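Local structure of aminopeptidase (Trypanosoma brucei brucei, 4EFD) at residues Q208-L213 and A317-C322; Q332-S337 and E517-L522; E367-D372 and M461-E466. The protein is an M17-family aminopeptidase, which probably uses metal-ion catalysis to remove single amino acids from the N-termini of peptides. All coordinates share one frame; numbering follows the deposited sequence.

Contact 1: residues Q208-L213 and A317-C322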
loop_
_atom_site.group_PDB
_atom_site.type_symbol
_atom_site.label_atom_id
_atom_site.label_comp_id
_atom_site.label_asym_id
_atom_site.label_seq_id
_atom_site.Cartn_x
_atom_site.Cartn_y
_atom_site.Cartn_z
ATOM N N GLN A 208 15.639 -32.112 -17.730
ATOM C CA GLN A 208 15.190 -31.259 -18.829
ATOM C C GLN A 208 13.696 -31.413 -19.121
ATOM O O GLN A 208 13.059 -30.468 -19.588
ATOM C CB GLN A 208 16.019 -31.531 -20.087
ATOM C CG GLN A 208 17.471 -31.088 -19.954
ATOM C CD GLN A 208 18.327 -31.462 -21.151
ATOM O OE1 GLN A 208 17.982 -32.353 -21.926
ATOM N NE2 GLN A 208 19.459 -30.779 -21.301
ATOM N N LEU A 209 13.143 -32.594 -18.854
ATOM C CA LEU A 209 11.697 -32.801 -18.958
ATOM C C LEU A 209 10.978 -32.001 -17.872
ATOM O O LEU A 209 9.970 -31.346 -18.137
ATOM C CB LEU A 209 11.343 -34.287 -18.840
ATOM C CG LEU A 209 9.852 -34.640 -18.915
ATOM C CD1 LEU A 209 9.240 -34.145 -20.220
ATOM C CD2 LEU A 209 9.635 -36.139 -18.756
ATOM N N CYS A 210 11.508 -32.068 -16.651
ATOM C CA CYS A 210 11.023 -31.263 -15.532
ATOM C C CYS A 210 11.055 -29.774 -15.889
ATOM O O CYS A 210 10.111 -29.038 -15.605
ATOM C CB CYS A 210 11.879 -31.524 -14.287
ATOM S SG CYS A 210 11.259 -30.785 -12.759
ATOM N N GLN A 211 12.148 -29.353 -16.522
ATOM C CA GLN A 211 12.317 -27.974 -16.978
ATOM C C GLN A 211 11.265 -27.591 -18.023
ATOM O O GLN A 211 10.715 -26.487 -17.983
ATOM C CB GLN A 211 13.716 -27.790 -17.569
ATOM C CG GLN A 211 14.154 -26.351 -17.726
ATOM C CD GLN A 211 15.453 -26.229 -18.506
ATOM O OE1 GLN A 211 15.502 -26.531 -19.699
ATOM N NE2 GLN A 211 16.510 -25.783 -17.836
ATOM N N ARG A 212 10.998 -28.505 -18.954
ATOM C CA ARG A 212 10.001 -28.288 -20.006
ATOM C C ARG A 212 8.596 -28.123 -19.431
ATOM O O ARG A 212 7.836 -27.265 -19.879
ATOM C CB ARG A 212 10.028 -29.444 -21.018
ATOM C CG ARG A 212 8.832 -29.503 -21.967
ATOM C CD ARG A 212 9.114 -30.393 -23.168
ATOM N NE ARG A 212 9.727 -29.636 -24.256
ATOM C CZ ARG A 212 9.098 -29.195 -25.345
ATOM N NH1 ARG A 212 7.807 -29.438 -25.557
ATOM N NH2 ARG A 212 9.781 -28.508 -26.247
ATOM N N LEU A 213 8.256 -28.956 -18.450
ATOM C CA LEU A 213 6.945 -28.896 -17.805
ATOM C C LEU A 213 6.741 -27.580 -17.046
ATOM O O LEU A 213 5.652 -27.010 -17.076
ATOM C CB LEU A 213 6.756 -30.086 -16.857
ATOM C CG LEU A 213 6.647 -31.464 -17.518
ATOM C CD1 LEU A 213 6.733 -32.567 -16.476
ATOM C CD2 LEU A 213 5.361 -31.591 -18.318
ATOM N N ALA A 317 4.774 -30.891 -8.825
ATOM C CA ALA A 317 4.252 -32.020 -9.593
ATOM C C ALA A 317 5.250 -32.513 -10.645
ATOM O O ALA A 317 5.333 -33.712 -10.905
ATOM C CB ALA A 317 2.935 -31.645 -10.252
ATOM N N ALA A 318 6.000 -31.588 -11.241
ATOM C CA ALA A 318 6.974 -31.924 -12.280
ATOM C C ALA A 318 8.182 -32.668 -11.712
ATOM O O ALA A 318 8.666 -33.628 -12.314
ATOM C CB ALA A 318 7.428 -30.662 -13.006
ATOM N N ALA A 319 8.663 -32.215 -10.558
ATOM C CA ALA A 319 9.812 -32.832 -9.895
ATOM C C ALA A 319 9.500 -34.254 -9.434
ATOM O O ALA A 319 10.313 -35.163 -9.596
ATOM C CB ALA A 319 10.252 -31.985 -8.712
ATOM N N VAL A 320 8.316 -34.430 -8.859
ATOM C CA VAL A 320 7.861 -35.728 -8.371
ATOM C C VAL A 320 7.604 -36.704 -9.525
ATOM O O VAL A 320 7.873 -37.902 -9.406
ATOM C CB VAL A 320 6.583 -35.564 -7.509
ATOM C CG1 VAL A 320 5.911 -36.893 -7.265
ATOM C CG2 VAL A 320 6.929 -34.893 -6.189
ATOM N N PHE A 321 7.092 -36.182 -10.636
ATOM C CA PHE A 321 6.813 -36.993 -11.821
ATOM C C PHE A 321 8.095 -37.467 -12.508
ATOM O O PHE A 321 8.211 -38.636 -12.872
ATOM C CB PHE A 321 5.952 -36.206 -12.812
ATOM C CG PHE A 321 5.716 -36.919 -14.114
ATOM C CD1 PHE A 321 4.885 -38.031 -14.167
ATOM C CD2 PHE A 321 6.321 -36.477 -15.285
ATOM C CE1 PHE A 321 4.660 -38.694 -15.366
ATOM C CE2 PHE A 321 6.101 -37.135 -16.491
ATOM C CZ PHE A 321 5.268 -38.245 -16.531
ATOM N N CYS A 322 9.048 -36.558 -12.685
ATOM C CA CYS A 322 10.285 -36.875 -13.398
ATOM C C CYS A 322 11.213 -37.786 -12.592
ATOM O O CYS A 322 11.901 -38.634 -13.165
ATOM C CB CYS A 322 11.009 -35.591 -13.808
ATOM S SG CYS A 322 10.145 -34.654 -15.087
#
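Cys210 and Cys322 sit at the middle of this helix pair, each thiol resting against the other helix's backbone. Cys322 SG lies 3.3 Å from Cys210 N, and also near Cys210 CA and CB. Cys210 does the same in the other direction: its SG reaches the Ala318-Ala319 peptide, 3.7 Å from Ala319 N, and also meets Ala318 CB. Two different first torsions make this exchange possible. Cys210 swings SG away from its backbone N (chi1 -172°), whereas Cys322 keeps SG beside its own N (chi1 -69°). The two thiols therefore pass each other, and with 4.6 Å from Cys210 SG to Cys322 SG there is no disulfide.

Leu213 closes one end of the patch. Its CB and CD1 both bear on the methyl of Ala318, the CB-to-CB distance being 4.0 Å, and CD1 then runs on to Phe321 CD2. Leu209 lies one turn earlier and lays CG against Cys322 SG at 3.8 Å, while its CD2 approaches Phe321 CE2. Tyr233, Phe226 and Ile229 of helix 223-237 pack against these leucines, and Pro512 touches both cysteines.

With the small residues Cys210, Ala318 and Cys322 between them, the segment axes lie 8.9 Å apart, running nearly antiparallel at 152°. Phe321 also reaches Leu340 of strand 334-344, so helix 315-330 lies between that strand and helix 197-215. This is antiparallel helix packing in the helical layer over the central mixed sheet of the M17 catalytic domain.

Contact 2: residues Q332-S337 and E517-L522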
loop_
_atom_site.group_PDB
_atom_site.type_symbol
_atom_site.label_atom_id
_atom_site.label_comp_id
_atom_site.label_asym_id
_atom_site.label_seq_id
_atom_site.Cartn_x
_atom_site.Cartn_y
_atom_site.Cartn_z
ATOM N N GLN A 332 15.342 -48.764 -10.214
ATOM C CA GLN A 332 15.832 -48.656 -8.842
ATOM C C GLN A 332 15.005 -49.560 -7.927
ATOM O O GLN A 332 13.809 -49.746 -8.160
ATOM C CB GLN A 332 15.785 -47.203 -8.361
ATOM C CG GLN A 332 16.840 -46.313 -9.009
ATOM C CD GLN A 332 16.752 -44.864 -8.561
ATOM O OE1 GLN A 332 15.681 -44.260 -8.582
ATOM N NE2 GLN A 332 17.886 -44.297 -8.164
ATOM N N PRO A 333 15.638 -50.129 -6.883
ATOM C CA PRO A 333 14.967 -51.109 -6.023
ATOM C C PRO A 333 14.049 -50.480 -4.963
ATOM O O PRO A 333 14.103 -50.860 -3.792
ATOM C CB PRO A 333 16.144 -51.843 -5.373
ATOM C CG PRO A 333 17.199 -50.805 -5.261
ATOM C CD PRO A 333 17.037 -49.910 -6.466
ATOM N N VAL A 334 13.202 -49.543 -5.384
ATOM C CA VAL A 334 12.271 -48.865 -4.488
ATOM C C VAL A 334 10.852 -49.016 -5.023
ATOM O O VAL A 334 10.590 -48.691 -6.181
ATOM C CB VAL A 334 12.593 -47.360 -4.378
ATOM C CG1 VAL A 334 11.694 -46.695 -3.343
ATOM C CG2 VAL A 334 14.058 -47.148 -4.027
ATOM N N GLN A 335 9.946 -49.519 -4.188
ATOM C CA GLN A 335 8.529 -49.550 -4.533
ATOM C C GLN A 335 8.003 -48.126 -4.421
ATOM O O GLN A 335 8.003 -47.538 -3.337
ATOM C CB GLN A 335 7.747 -50.489 -3.616
ATOM C CG GLN A 335 6.312 -50.733 -4.077
ATOM C CD GLN A 335 5.553 -51.714 -3.197
ATOM O OE1 GLN A 335 4.346 -51.904 -3.363
ATOM N NE2 GLN A 335 6.255 -52.343 -2.258
ATOM N N LEU A 336 7.557 -47.580 -5.548
ATOM C CA LEU A 336 7.308 -46.151 -5.670
ATOM C C LEU A 336 5.874 -45.867 -6.096
ATOM O O LEU A 336 5.345 -46.521 -6.994
ATOM C CB LEU A 336 8.278 -45.560 -6.698
ATOM C CG LEU A 336 8.797 -44.149 -6.445
ATOM C CD1 LEU A 336 9.673 -44.116 -5.202
ATOM C CD2 LEU A 336 9.572 -43.660 -7.655
ATOM N N SER A 337 5.247 -44.901 -5.430
ATOM C CA SER A 337 3.991 -44.325 -5.898
ATOM C C SER A 337 4.220 -42.840 -6.148
ATOM O O SER A 337 5.126 -42.239 -5.566
ATOM C CB SER A 337 2.863 -44.545 -4.887
ATOM O OG SER A 337 2.967 -43.667 -3.784
ATOM N N GLU A 517 18.982 -39.410 -6.216
ATOM C CA GLU A 517 20.117 -39.545 -5.302
ATOM C C GLU A 517 19.674 -39.997 -3.908
ATOM O O GLU A 517 20.420 -40.685 -3.211
ATOM C CB GLU A 517 20.889 -38.223 -5.211
ATOM C CG GLU A 517 22.188 -38.290 -4.407
ATOM C CD GLU A 517 23.158 -39.349 -4.915
ATOM O OE1 GLU A 517 23.202 -39.595 -6.139
ATOM O OE2 GLU A 517 23.881 -39.936 -4.087
ATOM N N TYR A 518 18.465 -39.608 -3.509
ATOM C CA TYR A 518 17.877 -40.077 -2.254
ATOM C C TYR A 518 17.545 -41.565 -2.333
ATOM O O TYR A 518 17.769 -42.298 -1.371
ATOM C CB TYR A 518 16.619 -39.273 -1.900
ATOM C CG TYR A 518 15.866 -39.798 -0.696
ATOM C CD1 TYR A 518 16.322 -39.557 0.596
ATOM C CD2 TYR A 518 14.692 -40.530 -0.850
ATOM C CE1 TYR A 518 15.632 -40.036 1.704
ATOM C CE2 TYR A 518 13.994 -41.014 0.251
ATOM C CZ TYR A 518 14.469 -40.764 1.524
ATOM O OH TYR A 518 13.780 -41.241 2.617
ATOM N N PHE A 519 17.014 -42.006 -3.472
ATOM C CA PHE A 519 16.674 -43.419 -3.666
ATOM C C PHE A 519 17.915 -44.315 -3.689
ATOM O O PHE A 519 17.872 -45.436 -3.184
ATOM C CB PHE A 519 15.880 -43.632 -4.963
ATOM C CG PHE A 519 14.537 -42.941 -4.995
ATOM C CD1 PHE A 519 13.724 -42.886 -3.866
ATOM C CD2 PHE A 519 14.072 -42.374 -6.176
ATOM C CE1 PHE A 519 12.489 -42.255 -3.911
ATOM C CE2 PHE A 519 12.839 -41.744 -6.227
ATOM C CZ PHE A 519 12.045 -41.684 -5.093
ATOM N N ARG A 520 19.007 -43.820 -4.271
ATOM C CA ARG A 520 20.246 -44.598 -4.391
ATOM C C ARG A 520 20.803 -45.063 -3.044
ATOM O O ARG A 520 21.270 -46.198 -2.928
ATOM C CB ARG A 520 21.323 -43.805 -5.146
ATOM C CG ARG A 520 21.134 -43.790 -6.655
ATOM C CD ARG A 520 22.230 -42.998 -7.360
ATOM N NE ARG A 520 23.524 -43.689 -7.328
ATOM C CZ ARG A 520 24.700 -43.129 -7.032
ATOM N NH1 ARG A 520 24.805 -41.833 -6.744
ATOM N NH2 ARG A 520 25.799 -43.879 -7.039
ATOM N N LYS A 521 20.745 -44.192 -2.036
ATOM C CA LYS A 521 21.323 -44.482 -0.720
ATOM C C LYS A 521 20.323 -45.064 0.290
ATOM O O LYS A 521 20.617 -45.108 1.486
ATOM C CB LYS A 521 21.958 -43.218 -0.128
ATOM C CG LYS A 521 22.904 -42.471 -1.063
ATOM C CD LYS A 521 23.992 -43.373 -1.627
ATOM C CE LYS A 521 25.127 -42.561 -2.229
ATOM N NZ LYS A 521 25.997 -43.379 -3.117
ATOM N N LEU A 522 19.158 -45.512 -0.175
ATOM C CA LEU A 522 18.166 -46.123 0.718
ATOM C C LEU A 522 18.633 -47.492 1.208
ATOM O O LEU A 522 19.074 -48.329 0.419
ATOM C CB LEU A 522 16.806 -46.262 0.025
ATOM C CG LEU A 522 15.994 -44.980 -0.177
ATOM C CD1 LEU A 522 14.694 -45.293 -0.903
ATOM C CD2 LEU A 522 15.711 -44.284 1.150
#
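Phe519 reaches out from the last helix of the chain and is met by three side chains of residues 332-337, each in its own way. Leu336 comes from the opposite direction, so its branch end confronts the far end of the ring: CD1 lies 3.4 Å from Phe519 CZ and also touches CE1, while CD2 lies by CE2. Gln332 crosses the phenylalanine at about a right angle near the base of the ring. Its amide plane stands 84° from the ring plane, with OE1 3.5 Å from Phe519 CD2, and both OE1 and NE2 near Phe519 CB. Val334 also crosses at about a right angle, placing CG2 4.1 Å from Phe519 CB.

The same CG2 serves a second partner, Leu522 CD1 at 3.7 Å, so the C-terminal Leu522 packs on Val334. Gln332 also meets Arg520, NE2 lying 3.6 Å from its CG, so the amide touches the aliphatic part of the arginine and not its guanidinium. A weak hydrogen bond from Gln332 NE2 to Thr516 O helps to set that amide.

Arg520 bends at chi3 (71°) and returns along its helix to Glu517. NH1 binds the syn lone pair of Glu517 OE1 at 2.8 Å, with the oxygen lying in the guanidinium plane. Because Glu435 is close to the other Glu517 oxygen, this salt bridge probably also eases a concentration of negative charge.

Phe324 and Ala327 of helix 315-330 cover Leu336 as well. The arrangement is the helix-on-sheet packing of an alpha/beta fold, in which the C-terminal helix closes over the beginning of strand 334-344 in the central sheet.

Contact 3: residues E367-D372 and M461-E466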
loop_
_atom_site.group_PDB
_atom_site.type_symbol
_atom_site.label_atom_id
_atom_site.label_comp_id
_atom_site.label_asym_id
_atom_site.label_seq_id
_atom_site.Cartn_x
_atom_site.Cartn_y
_atom_site.Cartn_z
ATOM N N GLU A 367 -11.277 -24.698 7.180
ATOM C CA GLU A 367 -11.862 -23.394 6.882
ATOM C C GLU A 367 -10.918 -22.639 5.953
ATOM O O GLU A 367 -9.763 -22.394 6.301
ATOM C CB GLU A 367 -12.085 -22.589 8.165
ATOM C CG GLU A 367 -12.822 -21.262 7.950
ATOM C CD GLU A 367 -12.883 -20.387 9.197
ATOM O OE1 GLU A 367 -12.144 -20.654 10.171
ATOM O OE2 GLU A 367 -13.675 -19.419 9.195
ATOM N N VAL A 368 -11.411 -22.274 4.773
ATOM C CA VAL A 368 -10.610 -21.528 3.807
ATOM C C VAL A 368 -10.711 -20.032 4.100
ATOM O O VAL A 368 -11.599 -19.349 3.594
ATOM C CB VAL A 368 -11.051 -21.823 2.357
ATOM C CG1 VAL A 368 -10.174 -21.065 1.367
ATOM C CG2 VAL A 368 -10.999 -23.318 2.082
ATOM N N ILE A 369 -9.803 -19.535 4.935
ATOM C CA ILE A 369 -9.763 -18.107 5.270
ATOM C C ILE A 369 -9.038 -17.289 4.196
ATOM O O ILE A 369 -9.223 -16.075 4.111
ATOM C CB ILE A 369 -9.121 -17.844 6.663
ATOM C CG1 ILE A 369 -7.626 -18.186 6.669
ATOM C CG2 ILE A 369 -9.859 -18.627 7.743
ATOM C CD1 ILE A 369 -6.991 -18.086 8.040
ATOM N N ASN A 370 -8.214 -17.954 3.387
ATOM C CA ASN A 370 -7.515 -17.306 2.278
ATOM C C ASN A 370 -7.487 -18.214 1.046
ATOM O O ASN A 370 -6.844 -19.266 1.053
ATOM C CB ASN A 370 -6.093 -16.926 2.702
ATOM C CG ASN A 370 -5.452 -15.909 1.771
ATOM O OD1 ASN A 370 -5.751 -15.862 0.576
ATOM N ND2 ASN A 370 -4.563 -15.088 2.319
ATOM N N THR A 371 -8.180 -17.792 -0.010
ATOM C CA THR A 371 -8.325 -18.596 -1.227
ATOM C C THR A 371 -7.050 -18.680 -2.071
ATOM O O THR A 371 -6.957 -19.522 -2.967
ATOM C CB THR A 371 -9.470 -18.063 -2.115
ATOM O OG1 THR A 371 -9.355 -16.641 -2.247
ATOM C CG2 THR A 371 -10.820 -18.406 -1.506
ATOM N N ASP A 372 -6.079 -17.814 -1.790
ATOM C CA ASP A 372 -4.797 -17.837 -2.494
ATOM C C ASP A 372 -3.896 -19.004 -2.064
ATOM O O ASP A 372 -2.988 -19.384 -2.805
ATOM C CB ASP A 372 -4.053 -16.509 -2.296
ATOM C CG ASP A 372 -4.774 -15.321 -2.926
ATOM O OD1 ASP A 372 -5.611 -15.519 -3.836
ATOM O OD2 ASP A 372 -4.488 -14.178 -2.512
ATOM N N MET A 461 -9.450 -26.933 11.405
ATOM C CA MET A 461 -8.319 -26.041 11.163
ATOM C C MET A 461 -8.640 -25.020 10.073
ATOM O O MET A 461 -9.610 -25.176 9.328
ATOM C CB MET A 461 -7.086 -26.852 10.757
ATOM C CG MET A 461 -7.181 -27.483 9.370
ATOM S SD MET A 461 -5.939 -28.756 9.101
ATOM C CE MET A 461 -6.681 -30.129 9.982
ATOM N N THR A 462 -7.823 -23.973 9.997
ATOM C CA THR A 462 -7.832 -23.062 8.856
ATOM C C THR A 462 -6.789 -23.555 7.858
ATOM O O THR A 462 -6.032 -24.478 8.157
ATOM C CB THR A 462 -7.487 -21.612 9.262
ATOM O OG1 THR A 462 -6.118 -21.536 9.680
ATOM C CG2 THR A 462 -8.397 -21.132 10.388
ATOM N N ASN A 463 -6.747 -22.937 6.682
ATOM C CA ASN A 463 -5.744 -23.279 5.669
ATOM C C ASN A 463 -4.518 -22.359 5.687
ATOM O O ASN A 463 -3.579 -22.579 4.931
ATOM C CB ASN A 463 -6.367 -23.285 4.269
ATOM C CG ASN A 463 -6.709 -21.893 3.774
ATOM O OD1 ASN A 463 -7.215 -21.060 4.527
ATOM N ND2 ASN A 463 -6.435 -21.632 2.501
ATOM N N LEU A 464 -4.526 -21.330 6.531
ATOM C CA LEU A 464 -3.405 -20.392 6.600
ATOM C C LEU A 464 -3.140 -19.932 8.029
ATOM O O LEU A 464 -4.066 -19.751 8.820
ATOM C CB LEU A 464 -3.661 -19.180 5.698
ATOM C CG LEU A 464 -2.534 -18.143 5.591
ATOM C CD1 LEU A 464 -1.233 -18.773 5.096
ATOM C CD2 LEU A 464 -2.954 -17.003 4.682
ATOM N N MET A 465 -1.862 -19.744 8.342
ATOM C CA MET A 465 -1.435 -19.323 9.673
ATOM C C MET A 465 -1.942 -17.917 9.992
ATOM O O MET A 465 -1.959 -17.045 9.121
ATOM C CB MET A 465 0.095 -19.382 9.785
ATOM C CG MET A 465 0.836 -18.395 8.894
ATOM S SD MET A 465 2.549 -18.865 8.591
ATOM C CE MET A 465 3.221 -18.862 10.253
ATOM N N GLU A 466 -2.359 -17.716 11.241
ATOM C CA GLU A 466 -2.904 -16.434 11.682
ATOM C C GLU A 466 -1.831 -15.349 11.660
ATOM O O GLU A 466 -2.050 -14.265 11.118
ATOM C CB GLU A 466 -3.498 -16.558 13.088
ATOM C CG GLU A 466 -4.361 -15.379 13.506
ATOM C CD GLU A 466 -5.044 -15.604 14.838
ATOM O OE1 GLU A 466 -4.589 -16.483 15.600
ATOM O OE2 GLU A 466 -6.035 -14.900 15.125
#
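Asn463 OD1 receives two backbone N-H groups, from Ile369 at 3.0 Å (Ile369 N to Asn463 OD1) and from Asn370 at 3.5 Å (Asn370 N to the same oxygen), both weak. The other end of the amide binds more firmly: ND2 donates to Asn370 O over 2.8 Å, at 166° and with that oxygen in the amide plane. A second bond from ND2 to Ala373 O further restrains the amide's rotation. The first torsion, chi1 71°, sets CG between backbone N and carbonyl carbon and turns the amide across to residues 369-370.

Just upstream the two segments pair as parallel strands, Glu367 opposite Thr462. Glu367 N gives a nearly straight bond to Met461 O (2.8 Å, 171°), while the return bond from Asn463 N to Glu367 O is weak. The Glu367 carboxylate has its main polar partner in Ser456.

Ile369 lays CD1 3.8 Å from Thr462 CB and 3.5 Å from Leu464 O. Asn370 runs alongside Leu464, whose CD2 meets its CB and ND2, and Asn370 OD1 takes Asp372 N in an Asx turn.

Through the Asn463 amide, side-chain bonding continues where the parallel pairing stops. It probably helps to hold the start of the NTDAEGR signature (from Asn370), a motif that in M17 relatives is part of the active site.

Overall arrangement
Contacts 1 and 2 share a continuous piece of chain: helix 315-330 runs into strand 334-344, and helix 512-520 takes part in contact 2 while its first residue, Pro512, touches contact 1. Contact 1, its centre about 5 Å from the chain centre, is wholly buried and works by sulfur and hydrocarbon packing. Contact 2, about 17 Å out, is buried and mainly apolar across its segments, but has an exposed, charged rim at Arg520. Contact 3 is peripheral, about 28 Å from the centre on a separate small sheet where Glu367 packs on Lys311 of another subunit, yet it is largely buried; unlike the other two, it depends on backbone and asparagine hydrogen bonds.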